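Local coordinates for endo-beta-mannanase (Opitutaceae bacterium TAV5, PDB 7BOB), which acts as a family 5 glycoside hydrolase, an exo-beta-1,4-mannosidase that probably releases mannose units from the ends of beta-1,4-linked manno-oligosaccharides, at residues Pro437-Val442 and Val464-Gln469. Numbering follows the deposited sequence.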
loop_
_atom_site.group_PDB
_atom_site.type_symbol
_atom_site.label_atom_id
_atom_site.label_comp_id
_atom_site.label_asym_id
_atom_site.label_seq_id
_atom_site.Cartn_x
_atom_site.Cartn_y
_atom_site.Cartn_z
ATOM N N PRO A 437 -2.194 -39.015 4.904
ATOM C CA PRO A 437 -2.231 -40.378 4.360
ATOM C C PRO A 437 -1.020 -41.174 4.810
ATOM O O PRO A 437 0.087 -40.646 4.908
ATOM C CB PRO A 437 -2.216 -40.156 2.843
ATOM C CG PRO A 437 -2.753 -38.774 2.657
ATOM C CD PRO A 437 -2.287 -37.987 3.854
ATOM N N SER A 438 -1.237 -42.454 5.089
ATOM C CA SER A 438 -0.136 -43.296 5.514
ATOM C C SER A 438 0.928 -43.321 4.414
ATOM O O SER A 438 0.621 -43.109 3.234
ATOM C CB SER A 438 -0.627 -44.709 5.826
ATOM O OG SER A 438 0.453 -45.540 6.195
ATOM N N PRO A 439 2.198 -43.518 4.777
ATOM C CA PRO A 439 3.282 -43.385 3.784
ATOM C C PRO A 439 3.223 -44.379 2.631
ATOM O O PRO A 439 3.997 -44.222 1.679
ATOM C CB PRO A 439 4.559 -43.583 4.620
ATOM C CG PRO A 439 4.169 -43.234 6.010
ATOM C CD PRO A 439 2.710 -43.622 6.154
ATOM N N SER A 440 2.340 -45.385 2.671
ATOM C CA SER A 440 2.189 -46.253 1.502
ATOM C C SER A 440 1.410 -45.560 0.383
ATOM O O SER A 440 1.628 -45.860 -0.799
ATOM C CB SER A 440 1.524 -47.576 1.898
ATOM O OG SER A 440 0.499 -47.400 2.866
ATOM N N GLU A 441 0.511 -44.632 0.731
ATOM C CA GLU A 441 -0.205 -43.814 -0.250
ATOM C C GLU A 441 0.590 -42.565 -0.639
ATOM O O GLU A 441 0.906 -42.357 -1.818
ATOM C CB GLU A 441 -1.583 -43.409 0.296
ATOM C CG GLU A 441 -2.262 -44.470 1.144
ATOM C CD GLU A 441 -2.631 -45.710 0.337
ATOM O OE1 GLU A 441 -3.153 -45.556 -0.797
ATOM O OE2 GLU A 441 -2.384 -46.840 0.831
ATOM N N VAL A 442 0.900 -41.714 0.337
ATOM C CA VAL A 442 1.679 -40.501 0.105
ATOM C C VAL A 442 3.050 -40.737 0.740
ATOM O O VAL A 442 3.210 -40.704 1.969
ATOM C CB VAL A 442 0.972 -39.257 0.662
ATOM C CG1 VAL A 442 1.897 -38.058 0.677
ATOM C CG2 VAL A 442 -0.290 -38.936 -0.171
ATOM N N VAL A 464 6.271 -39.092 9.413
ATOM C CA VAL A 464 7.668 -39.414 9.114
ATOM C C VAL A 464 8.090 -40.676 9.853
ATOM O O VAL A 464 8.874 -41.481 9.339
ATOM C CB VAL A 464 8.594 -38.225 9.450
ATOM C CG1 VAL A 464 10.063 -38.642 9.342
ATOM C CG2 VAL A 464 8.316 -37.003 8.551
ATOM N N GLU A 465 7.576 -40.864 11.068
ATOM C CA GLU A 465 7.954 -42.021 11.868
ATOM C C GLU A 465 7.562 -43.333 11.198
ATOM O O GLU A 465 8.284 -44.330 11.313
ATOM C CB GLU A 465 7.325 -41.933 13.254
ATOM C CG GLU A 465 8.346 -41.736 14.344
ATOM C CD GLU A 465 7.732 -41.810 15.726
ATOM O OE1 GLU A 465 8.514 -41.807 16.709
ATOM O OE2 GLU A 465 6.471 -41.875 15.816
ATOM N N GLN A 466 6.423 -43.358 10.503
ATOM C CA GLN A 466 5.990 -44.537 9.772
ATOM C C GLN A 466 6.621 -44.644 8.391
ATOM O O GLN A 466 6.221 -45.517 7.619
ATOM C CB GLN A 466 4.460 -44.567 9.620
ATOM C CG GLN A 466 3.666 -44.162 10.840
ATOM C CD GLN A 466 2.196 -43.855 10.497
ATOM O OE1 GLN A 466 1.658 -44.361 9.504
ATOM N NE2 GLN A 466 1.552 -43.004 11.306
ATOM N N GLY A 467 7.563 -43.778 8.038
ATOM C CA GLY A 467 8.330 -43.974 6.817
ATOM C C GLY A 467 8.262 -42.844 5.813
ATOM O O GLY A 467 8.907 -42.941 4.758
ATOM N N GLY A 468 7.524 -41.773 6.082
ATOM C CA GLY A 468 7.482 -40.673 5.136
ATOM C C GLY A 468 8.851 -40.042 4.937
ATOM O O GLY A 468 9.634 -39.890 5.879
ATOM N N GLN A 469 9.147 -39.693 3.685
ATOM C CA GLN A 469 10.301 -38.870 3.333
ATOM C C GLN A 469 9.843 -37.414 3.203
ATOM O O GLN A 469 9.041 -37.092 2.317
ATOM C CB GLN A 469 10.923 -39.347 2.024
ATOM C CG GLN A 469 11.042 -40.851 1.903
ATOM C CD GLN A 469 11.965 -41.403 2.953
ATOM O OE1 GLN A 469 13.161 -41.119 2.937
ATOM N NE2 GLN A 469 11.413 -42.167 3.894
#
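The ring of Pro439 packs against Gln466, Gly467 and Gly468, where a Schellman motif ends helix 454-465 and the chain turns into strand 469-473. The motif shows in two backbone bonds, Gly467 N to Val464 O (2.9 Å) and Gly468 N to Trp463 O, and in the positive phi of Gly467 (122°). Both segments belong to the mixed sheet domain that follows the eight-stranded parallel barrel: the loop 437-442 leads into strand 444-448, the parallel neighbour of strand 469-473.

Across the contact the evidence is for van der Waals packing. Pro439 CG lies 3.5 Å from Gln466 O and 3.7 Å from Gly468 N, while Pro439 CD reaches Gln466 OE1 at 3.6 Å. Ring and glutamine side chain meet at roughly a right angle. Gln466 CG stands anti to its carbonyl carbon (chi1 -42°) and the chain runs on extended, bringing OE1 alongside Pro439 CD. Gln466 OE1 also comes within 3.7 Å of Ser438 OG, too long for a hydrogen bond. Cut back to an alanine, Pro439 would lose CG and CD, which would probably leave a gap at Gln466 O and Gly468 N and take away the surface the Gln466 side chain crosses.

Hydrogen bonds near the packed surface fix the backbones. Ser438 O accepts bonds from both Glu441 N and Val442 N, closing a tight turn around Pro439 and Ser440. Beyond the glycines, Gln469 OE1 bonds Thr585 OG1, a partner outside both segments, and Gln469 NE2 turns back to Gly467 O at 2.8 Å, approaching 44° above that carbonyl's plane.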